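Local coordinates for DNA polymerase III, gamma subunit-related protein (Thermotoga maritima, PDB 2GNO) that probably binds DNA and resembles clamp-loader subunits of DNA polymerase III, with an AAA+ type fold, a lid and a helical C-terminal domain, at residues 39-45 against 80-85; 241-245 against 281-287; 266-270 against 289-293. One frame throughout, in Å; residues are numbered along the deposited sequence.

Contact 1 of 3, residues 39-45 against 80-85; sequences PEYVEKF and LYTRKY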
loop_
_atom_site.group_PDB
_atom_site.type_symbol
_atom_site.label_atom_id
_atom_site.label_comp_id
_atom_site.label_asym_id
_atom_site.label_seq_id
_atom_site.Cartn_x
_atom_site.Cartn_y
_atom_site.Cartn_z
ATOM N N PRO A 39 -4.525 1.039 18.546
ATOM C CA PRO A 39 -5.234 1.733 19.605
ATOM C C PRO A 39 -6.396 0.957 20.211
ATOM O O PRO A 39 -6.537 0.930 21.445
ATOM C CB PRO A 39 -5.706 3.016 18.911
ATOM C CG PRO A 39 -4.787 3.155 17.768
ATOM C CD PRO A 39 -4.510 1.831 17.307
ATOM N N GLU A 40 -7.221 0.353 19.369
ATOM C CA GLU A 40 -8.327 -0.464 19.848
ATOM C C GLU A 40 -7.829 -1.705 20.566
ATOM O O GLU A 40 -8.439 -2.129 21.537
ATOM C CB GLU A 40 -9.296 -0.823 18.741
ATOM C CG GLU A 40 -10.399 -1.748 19.199
ATOM C CD GLU A 40 -11.542 -1.853 18.234
ATOM O OE1 GLU A 40 -11.596 -1.133 17.223
ATOM O OE2 GLU A 40 -12.397 -2.668 18.517
ATOM N N TYR A 41 -6.731 -2.289 20.100
ATOM C CA TYR A 41 -6.166 -3.447 20.772
ATOM C C TYR A 41 -5.691 -3.087 22.190
ATOM O O TYR A 41 -5.890 -3.855 23.115
ATOM C CB TYR A 41 -5.039 -4.071 19.981
ATOM C CG TYR A 41 -4.620 -5.392 20.583
ATOM C CD1 TYR A 41 -5.279 -6.559 20.251
ATOM C CD2 TYR A 41 -3.607 -5.455 21.542
ATOM C CE1 TYR A 41 -4.930 -7.773 20.851
ATOM C CE2 TYR A 41 -3.244 -6.653 22.116
ATOM C CZ TYR A 41 -3.905 -7.806 21.773
ATOM O OH TYR A 41 -3.548 -9.007 22.358
ATOM N N VAL A 42 -5.079 -1.919 22.363
ATOM C CA VAL A 42 -4.627 -1.502 23.688
ATOM C C VAL A 42 -5.790 -1.090 24.588
ATOM O O VAL A 42 -5.819 -1.446 25.754
ATOM C CB VAL A 42 -3.646 -0.300 23.602
ATOM C CG1 VAL A 42 -3.268 0.264 24.999
ATOM C CG2 VAL A 42 -2.390 -0.676 22.852
ATOM N N GLU A 43 -6.736 -0.337 24.043
ATOM C CA GLU A 43 -7.835 0.202 24.796
ATOM C C GLU A 43 -9.054 -0.695 24.937
ATOM O O GLU A 43 -9.890 -0.423 25.790
ATOM C CB GLU A 43 -8.266 1.518 24.153
ATOM C CG GLU A 43 -7.160 2.580 24.043
ATOM C CD GLU A 43 -6.800 3.255 25.359
ATOM O OE1 GLU A 43 -7.561 3.154 26.329
ATOM O OE2 GLU A 43 -5.755 3.927 25.389
ATOM N N LYS A 44 -9.160 -1.736 24.105
ATOM C CA LYS A 44 -10.293 -2.655 24.108
ATOM C C LYS A 44 -11.580 -1.890 23.931
ATOM O O LYS A 44 -12.572 -2.153 24.615
ATOM C CB LYS A 44 -10.339 -3.513 25.389
ATOM C CG LYS A 44 -9.042 -4.229 25.727
ATOM C CD LYS A 44 -8.567 -5.097 24.597
ATOM C CE LYS A 44 -7.323 -5.829 24.976
ATOM N NZ LYS A 44 -6.744 -6.547 23.814
ATOM N N PHE A 45 -11.540 -0.911 23.038
ATOM C CA PHE A 45 -12.685 -0.075 22.760
ATOM C C PHE A 45 -12.385 0.554 21.400
ATOM O O PHE A 45 -11.229 0.861 21.124
ATOM C CB PHE A 45 -12.843 0.996 23.841
ATOM C CG PHE A 45 -14.220 1.585 23.918
ATOM C CD1 PHE A 45 -15.206 0.944 24.660
ATOM C CD2 PHE A 45 -14.527 2.778 23.284
ATOM C CE1 PHE A 45 -16.482 1.458 24.753
ATOM C CE2 PHE A 45 -15.809 3.301 23.369
ATOM C CZ PHE A 45 -16.786 2.645 24.097
ATOM N N LEU A 80 -12.483 9.390 25.638
ATOM C CA LEU A 80 -12.848 8.041 26.087
ATOM C C LEU A 80 -11.662 7.175 26.443
ATOM O O LEU A 80 -11.701 6.413 27.421
ATOM C CB LEU A 80 -13.594 7.324 24.964
ATOM C CG LEU A 80 -14.882 7.973 24.454
ATOM C CD1 LEU A 80 -15.389 7.255 23.212
ATOM C CD2 LEU A 80 -15.935 7.987 25.534
ATOM N N TYR A 81 -10.629 7.235 25.609
ATOM C CA TYR A 81 -9.444 6.446 25.833
ATOM C C TYR A 81 -8.562 6.932 26.985
ATOM O O TYR A 81 -8.652 8.075 27.408
ATOM C CB TYR A 81 -8.564 6.377 24.567
ATOM C CG TYR A 81 -8.981 5.545 23.360
ATOM C CD1 TYR A 81 -9.892 4.500 23.453
ATOM C CD2 TYR A 81 -8.209 5.609 22.189
ATOM C CE1 TYR A 81 -10.161 3.688 22.359
ATOM C CE2 TYR A 81 -8.458 4.775 21.108
ATOM C CZ TYR A 81 -9.440 3.823 21.203
ATOM O OH TYR A 81 -9.689 2.993 20.142
ATOM N N THR A 82 -7.718 6.035 27.491
ATOM C CA THR A 82 -6.742 6.353 28.545
ATOM C C THR A 82 -5.643 7.187 27.863
ATOM O O THR A 82 -5.193 8.196 28.407
ATOM C CB THR A 82 -6.148 5.066 29.173
ATOM O OG1 THR A 82 -7.195 4.328 29.807
ATOM C CG2 THR A 82 -5.091 5.375 30.215
ATOM N N ARG A 83 -5.239 6.755 26.659
ATOM C CA ARG A 83 -4.239 7.436 25.853
ATOM C C ARG A 83 -4.783 7.976 24.518
ATOM O O ARG A 83 -5.794 7.508 23.999
ATOM C CB ARG A 83 -3.063 6.492 25.583
ATOM C CG ARG A 83 -2.294 6.148 26.848
ATOM C CD ARG A 83 -1.158 5.161 26.640
ATOM N NE ARG A 83 -0.387 5.002 27.876
ATOM C CZ ARG A 83 -0.725 4.220 28.909
ATOM N NH1 ARG A 83 -1.830 3.478 28.909
ATOM N NH2 ARG A 83 0.071 4.194 29.981
ATOM N N LYS A 84 -4.102 8.990 23.989
ATOM C CA LYS A 84 -4.409 9.608 22.691
ATOM C C LYS A 84 -3.370 9.031 21.710
ATOM O O LYS A 84 -2.198 8.905 22.055
ATOM C CB LYS A 84 -4.333 11.122 22.796
ATOM C CG LYS A 84 -4.394 11.820 21.490
ATOM C CD LYS A 84 -4.638 13.314 21.622
ATOM C CE LYS A 84 -6.071 13.630 21.904
ATOM N NZ LYS A 84 -6.357 15.079 21.747
ATOM N N TYR A 85 -3.794 8.721 20.491
ATOM C CA TYR A 85 -2.929 8.095 19.500
ATOM C C TYR A 85 -2.802 8.881 18.209
ATOM O O TYR A 85 -3.768 9.446 17.757
ATOM C CB TYR A 85 -3.486 6.717 19.141
ATOM C CG TYR A 85 -3.553 5.768 20.312
ATOM C CD1 TYR A 85 -4.589 5.854 21.243
ATOM C CD2 TYR A 85 -2.623 4.749 20.462
ATOM C CE1 TYR A 85 -4.650 5.011 22.322
ATOM C CE2 TYR A 85 -2.664 3.897 21.561
ATOM C CZ TYR A 85 -3.690 4.043 22.489
ATOM O OH TYR A 85 -3.822 3.211 23.562
HETATM O O HOH W 1 -7.314 1.393 29.088
#

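Contact 2 of 3, residues 241-245 against 281-287; sequences AFLLI and LNNKLTL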
loop_
_atom_site.group_PDB
_atom_site.type_symbol
_atom_site.label_atom_id
_atom_site.label_comp_id
_atom_site.label_asym_id
_atom_site.label_seq_id
_atom_site.Cartn_x
_atom_site.Cartn_y
_atom_site.Cartn_z
ATOM N N ALA A 241 -2.316 8.031 -15.675
ATOM C CA ALA A 241 -1.595 7.184 -16.600
ATOM C C ALA A 241 -0.282 6.731 -15.965
ATOM O O ALA A 241 0.050 5.536 -16.042
ATOM C CB ALA A 241 -1.358 7.891 -17.919
ATOM N N PHE A 242 0.447 7.647 -15.313
ATOM C CA PHE A 242 1.690 7.274 -14.626
ATOM C C PHE A 242 1.395 6.203 -13.555
ATOM O O PHE A 242 2.100 5.179 -13.478
ATOM C CB PHE A 242 2.404 8.507 -14.036
ATOM C CG PHE A 242 3.685 8.176 -13.308
ATOM C CD1 PHE A 242 4.842 7.880 -14.017
ATOM C CD2 PHE A 242 3.736 8.171 -11.924
ATOM C CE1 PHE A 242 6.018 7.549 -13.361
ATOM C CE2 PHE A 242 4.915 7.859 -11.256
ATOM C CZ PHE A 242 6.059 7.551 -11.977
ATOM N N LEU A 243 0.329 6.415 -12.774
ATOM C CA LEU A 243 -0.103 5.471 -11.739
ATOM C C LEU A 243 -0.467 4.116 -12.337
ATOM O O LEU A 243 -0.092 3.099 -11.782
ATOM C CB LEU A 243 -1.321 6.005 -10.952
ATOM C CG LEU A 243 -1.977 5.106 -9.879
ATOM C CD1 LEU A 243 -0.991 4.543 -8.844
ATOM C CD2 LEU A 243 -3.101 5.875 -9.181
ATOM N N LEU A 244 -1.215 4.107 -13.444
ATOM C CA LEU A 244 -1.592 2.850 -14.101
ATOM C C LEU A 244 -0.327 2.155 -14.605
ATOM O O LEU A 244 -0.192 0.955 -14.443
ATOM C CB LEU A 244 -2.590 3.102 -15.230
ATOM C CG LEU A 244 -3.213 1.909 -15.970
ATOM C CD1 LEU A 244 -3.929 0.924 -15.055
ATOM C CD2 LEU A 244 -4.157 2.408 -17.031
ATOM N N ILE A 245 0.594 2.904 -15.199
ATOM C CA ILE A 245 1.871 2.327 -15.677
ATOM C C ILE A 245 2.590 1.602 -14.553
ATOM O O ILE A 245 2.978 0.453 -14.711
ATOM C CB ILE A 245 2.791 3.399 -16.295
ATOM C CG1 ILE A 245 2.230 3.816 -17.652
ATOM C CG2 ILE A 245 4.247 2.865 -16.486
ATOM C CD1 ILE A 245 2.889 5.032 -18.240
ATOM N N LEU A 281 9.161 10.551 -18.152
ATOM C CA LEU A 281 8.607 9.386 -18.852
ATOM C C LEU A 281 7.569 9.818 -19.877
ATOM O O LEU A 281 6.855 10.784 -19.638
ATOM C CB LEU A 281 7.865 8.536 -17.815
ATOM C CG LEU A 281 7.411 7.127 -18.156
ATOM C CD1 LEU A 281 8.646 6.233 -18.315
ATOM C CD2 LEU A 281 6.515 6.584 -17.068
ATOM N N ASN A 282 7.521 9.130 -21.020
ATOM C CA ASN A 282 6.509 9.357 -22.063
ATOM C C ASN A 282 5.499 8.287 -21.665
ATOM O O ASN A 282 5.818 7.090 -21.731
ATOM C CB ASN A 282 7.072 9.113 -23.472
ATOM C CG ASN A 282 6.042 9.373 -24.586
ATOM O OD1 ASN A 282 4.857 9.074 -24.456
ATOM N ND2 ASN A 282 6.516 9.910 -25.703
ATOM N N ASN A 283 4.306 8.694 -21.240
ATOM C CA ASN A 283 3.290 7.734 -20.780
ATOM C C ASN A 283 2.808 6.725 -21.831
ATOM O O ASN A 283 2.927 5.500 -21.621
ATOM C CB ASN A 283 2.083 8.462 -20.138
ATOM C CG ASN A 283 2.418 9.168 -18.804
ATOM O OD1 ASN A 283 3.433 8.902 -18.157
ATOM N ND2 ASN A 283 1.517 10.056 -18.377
ATOM N N LYS A 284 2.304 7.222 -22.959
ATOM C CA LYS A 284 1.767 6.353 -24.037
ATOM C C LYS A 284 2.793 5.393 -24.616
ATOM O O LYS A 284 2.494 4.227 -24.843
ATOM C CB LYS A 284 1.100 7.176 -25.142
ATOM C CG LYS A 284 -0.147 7.910 -24.667
ATOM C CD LYS A 284 -0.831 8.698 -25.783
ATOM C CE LYS A 284 -2.016 9.508 -25.237
ATOM N NZ LYS A 284 -2.747 10.279 -26.283
ATOM N N LEU A 285 4.002 5.882 -24.861
ATOM C CA LEU A 285 5.064 5.014 -25.370
ATOM C C LEU A 285 5.403 3.932 -24.344
ATOM O O LEU A 285 5.581 2.771 -24.705
ATOM C CB LEU A 285 6.318 5.835 -25.650
ATOM C CG LEU A 285 7.544 5.142 -26.216
ATOM C CD1 LEU A 285 7.266 4.594 -27.619
ATOM C CD2 LEU A 285 8.681 6.146 -26.228
ATOM N N THR A 286 5.497 4.310 -23.070
ATOM C CA THR A 286 5.818 3.346 -22.022
ATOM C C THR A 286 4.700 2.307 -21.853
ATOM O O THR A 286 4.994 1.107 -21.755
ATOM C CB THR A 286 6.125 4.032 -20.664
ATOM O OG1 THR A 286 7.215 4.957 -20.816
ATOM C CG2 THR A 286 6.481 2.999 -19.605
ATOM N N LEU A 287 3.446 2.767 -21.799
ATOM C CA LEU A 287 2.292 1.867 -21.644
ATOM C C LEU A 287 2.247 0.867 -22.804
ATOM O O LEU A 287 2.109 -0.316 -22.593
ATOM C CB LEU A 287 0.984 2.661 -21.542
ATOM C CG LEU A 287 -0.311 1.867 -21.234
ATOM C CD1 LEU A 287 -0.239 1.205 -19.888
ATOM C CD2 LEU A 287 -1.498 2.794 -21.264
#

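Contact 3 of 3, residues 266-270 against 289-293; sequences SVSFL and NILAI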
loop_
_atom_site.group_PDB
_atom_site.type_symbol
_atom_site.label_atom_id
_atom_site.label_comp_id
_atom_site.label_asym_id
_atom_site.label_seq_id
_atom_site.Cartn_x
_atom_site.Cartn_y
_atom_site.Cartn_z
ATOM N N SER A 266 13.607 -7.294 -21.369
ATOM C CA SER A 266 12.270 -6.877 -20.920
ATOM C C SER A 266 12.207 -6.603 -19.427
ATOM O O SER A 266 11.645 -5.595 -19.011
ATOM C CB SER A 266 11.228 -7.929 -21.286
ATOM O OG SER A 266 11.128 -8.055 -22.679
ATOM N N VAL A 267 12.789 -7.490 -18.626
ATOM C CA VAL A 267 12.826 -7.318 -17.166
ATOM C C VAL A 267 13.581 -6.060 -16.798
ATOM O O VAL A 267 13.138 -5.325 -15.915
ATOM C CB VAL A 267 13.499 -8.515 -16.441
ATOM C CG1 VAL A 267 13.751 -8.238 -14.950
ATOM C CG2 VAL A 267 12.660 -9.705 -16.560
ATOM N N SER A 268 14.726 -5.825 -17.456
ATOM C CA SER A 268 15.538 -4.627 -17.207
ATOM C C SER A 268 14.764 -3.361 -17.501
ATOM O O SER A 268 14.905 -2.381 -16.780
ATOM C CB SER A 268 16.834 -4.643 -18.023
ATOM O OG SER A 268 17.667 -5.687 -17.574
ATOM N N PHE A 269 13.958 -3.390 -18.563
ATOM C CA PHE A 269 13.105 -2.262 -18.940
ATOM C C PHE A 269 11.999 -2.074 -17.891
ATOM O O PHE A 269 11.825 -0.978 -17.365
ATOM C CB PHE A 269 12.529 -2.484 -20.338
ATOM C CG PHE A 269 11.535 -1.448 -20.771
ATOM C CD1 PHE A 269 11.961 -0.204 -21.212
ATOM C CD2 PHE A 269 10.168 -1.740 -20.809
ATOM C CE1 PHE A 269 11.035 0.746 -21.642
ATOM C CE2 PHE A 269 9.248 -0.789 -21.223
ATOM C CZ PHE A 269 9.682 0.445 -21.653
ATOM N N LEU A 270 11.295 -3.151 -17.551
ATOM C CA LEU A 270 10.226 -3.112 -16.534
ATOM C C LEU A 270 10.751 -2.619 -15.177
ATOM O O LEU A 270 10.126 -1.738 -14.563
ATOM C CB LEU A 270 9.549 -4.487 -16.415
ATOM C CG LEU A 270 8.731 -4.973 -17.626
ATOM C CD1 LEU A 270 8.429 -6.472 -17.545
ATOM C CD2 LEU A 270 7.475 -4.181 -17.797
ATOM N N ASN A 289 4.684 -0.206 -24.666
ATOM C CA ASN A 289 5.771 -1.167 -24.531
ATOM C C ASN A 289 5.547 -2.229 -23.451
ATOM O O ASN A 289 5.803 -3.377 -23.723
ATOM C CB ASN A 289 7.113 -0.442 -24.358
ATOM C CG ASN A 289 7.578 0.286 -25.640
ATOM O OD1 ASN A 289 7.433 -0.212 -26.762
ATOM N ND2 ASN A 289 8.226 1.421 -25.454
ATOM N N ILE A 290 5.080 -1.860 -22.255
ATOM C CA ILE A 290 4.860 -2.861 -21.186
ATOM C C ILE A 290 3.753 -3.851 -21.588
ATOM O O ILE A 290 3.882 -5.054 -21.388
ATOM C CB ILE A 290 4.582 -2.228 -19.778
ATOM C CG1 ILE A 290 3.222 -1.513 -19.676
ATOM C CG2 ILE A 290 5.719 -1.282 -19.384
ATOM C CD1 ILE A 290 2.912 -0.966 -18.290
ATOM N N LEU A 291 2.676 -3.324 -22.151
ATOM C CA LEU A 291 1.544 -4.123 -22.608
ATOM C C LEU A 291 1.937 -5.055 -23.740
ATOM O O LEU A 291 1.490 -6.214 -23.761
ATOM C CB LEU A 291 0.393 -3.225 -23.051
ATOM C CG LEU A 291 -0.330 -2.456 -21.977
ATOM C CD1 LEU A 291 -1.340 -1.517 -22.614
ATOM C CD2 LEU A 291 -1.030 -3.397 -20.998
ATOM N N ALA A 292 2.753 -4.560 -24.671
ATOM C CA ALA A 292 3.251 -5.377 -25.773
ATOM C C ALA A 292 4.140 -6.463 -25.209
ATOM O O ALA A 292 4.054 -7.600 -25.651
ATOM C CB ALA A 292 4.025 -4.544 -26.787
ATOM N N ILE A 293 4.993 -6.114 -24.230
ATOM C CA ILE A 293 5.861 -7.099 -23.580
ATOM C C ILE A 293 5.011 -8.228 -22.983
ATOM O O ILE A 293 5.305 -9.407 -23.194
ATOM C CB ILE A 293 6.759 -6.423 -22.474
ATOM C CG1 ILE A 293 7.878 -5.602 -23.136
ATOM C CG2 ILE A 293 7.408 -7.460 -21.560
ATOM C CD1 ILE A 293 8.605 -4.622 -22.182
#

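Contact 1 of 3, residues 39-45 against 80-85
Glu43, in the last turn of helix 30-43, reaches across to Tyr81, Thr82, Arg83 and Tyr85, where the chain enters strand 84-88 of the parallel sheet in the P-loop NTPase-like domain. Its CB lies 3.4 Å from Tyr81 CE1. CG then sits over the centre of the Tyr81 ring, a CH-pi contact of 3.4 Å from CG to the ring centroid. With CG beside the backbone N (chi1 -57°) and a second bend at chi2, the chain folds over this ring, and its carboxylate plane is tilted 15° from that of the ring. At the tip the two oxygens divide the work. Thr82 N gives OE1 a nearly straight bond of 3.1 Å (173° at the hydrogen) from above the carboxylate plane, and a water links OE1 to Thr82 OG1. OE2 takes two donors from opposite faces: Arg83 N on the syn side and, on the anti side, Tyr85 OH at 2.8 Å. One carboxylate thus accepts from two successive backbone N-H groups and from a tyrosine hydroxyl.

One turn earlier in the helix, Pro39 CB packs over a face of the Tyr85 ring, 3.7 Å from its centroid, and Val52 of the neighbouring strand 52-55 touches both residues. Lys44, with positive phi, ends the helix and turns the chain toward Phe45, whose carbonyl O receives Tyr81 OH at 2.8 Å.

Contact 2 of 3, residues 241-245 against 281-287
The Phe242 ring is met at its edge, near its own plane, by Leu281 CD2, 3.7 Å from Phe242 CD1, with Asn283 OD1 more distant near the same plane. The other flat group, the Asn283 amide, brings its nitrogen to the Ala241 methyl, ND2 to CB 3.6 Å. These contacts open the packing of two nearly parallel helices of the helical C-terminal domain, 239-254 and 283-298, whose axes, over these short segments, approach to 10.1 Å and differ by 19° in direction.

Ile245 buries the most surface. Its CG1 branch lies beside the backbone N (chi1 -73°), which sends CD1 across to the first turn of the other helix, 3.4 Å from Asn283 O. The CG2 branch instead meets Thr286 CG2, the two side chains crossing at about a right angle, and CG1 approaches Leu287 CD1. Ile273 of helix 261-274 touches both Ile245 and Thr286, so a third helix covers this part of the seam.

The start of helix 283-298 is held from within. Asn282 is the N-cap, its OD1 accepting a weak bond from Leu285 N. Its carbonyl O is gripped from opposite faces by Thr286 N and by Thr286 OG1, the latter at 2.7 Å.

Contact 3 of 3, residues 266-270 against 289-293
Phe269 and Ile293 bury the most surface in a roughly antiparallel helix pair of the C-terminal helical domain, where helix 261-274 packs against helix 283-298. The short segments cross at -145° and their axes come within 11.0 Å, with Ser266 level with Ile293 and Leu270 level with Ile290.

The Phe269 ring is carried toward the partner helix by a first torsion that sets CG opposite the backbone N, and it reaches Asn289, Ile290 and Ile293, all of which approach it obliquely. Ile293 comes nearest, its CD1 methyl 3.6 Å from Phe269 CD2, the two side chains slanting past one another. Farther out, Asn289 brings CB near ring atoms CE2 and CZ, with Phe269 CE2 to Asn289 CB at 3.8 Å. The asparagine side chain crosses that of Phe269 at about a right angle; its amide stands 80° from the ring plane, and CB is closer to the ring than ND2.

Leu270 works on the more buried side. Its CB points neither at the partner nor away, but CD2 reaches over to Ile290 CG2, 3.7 Å away. Ile290 meets it mainly with this short branch, and the same Ile290 CG2 also lies 4.0 Å from Phe269 CE2. The CG1 of Ile290 stands between the backbone N and the carbonyl carbon (chi1 69°), and this longer arm leads off from helix 261-274. Thr249 and Ile252 of helix 239-254 touch Ile290, and Ile252 also touches Leu270, so three helices meet here.

At the far end, Trp258 from the preceding loop packs on Ser266, Leu270 and Ile293. There the CG2 methyl of Ile293 lies against Ser266, 3.9 Å from Ser266 CB.

How the contacts relate
Contact 1 stands apart in the NTPase-like domain, its centre about 44 and 48 Å from those of contacts 2 and 3, which lie on the opposite side of the chain's centre. The other two share helix 283-298: contact 2 takes its first turns against helix 239-254, contact 3 later turns against helix 261-274, and they touch where Ile245 O meets Ile290 CD1. All three are partly buried, but contact 1 mixes exposed and buried residues, whereas in contacts 2 and 3 no touching residue is fully exposed, though several are partly so. The chemistry follows: a carboxylate and tyrosine hydroxyls bind a helix end to a strand entrance, while the helix pairs rely chiefly on branched aliphatic and phenylalanine side chains.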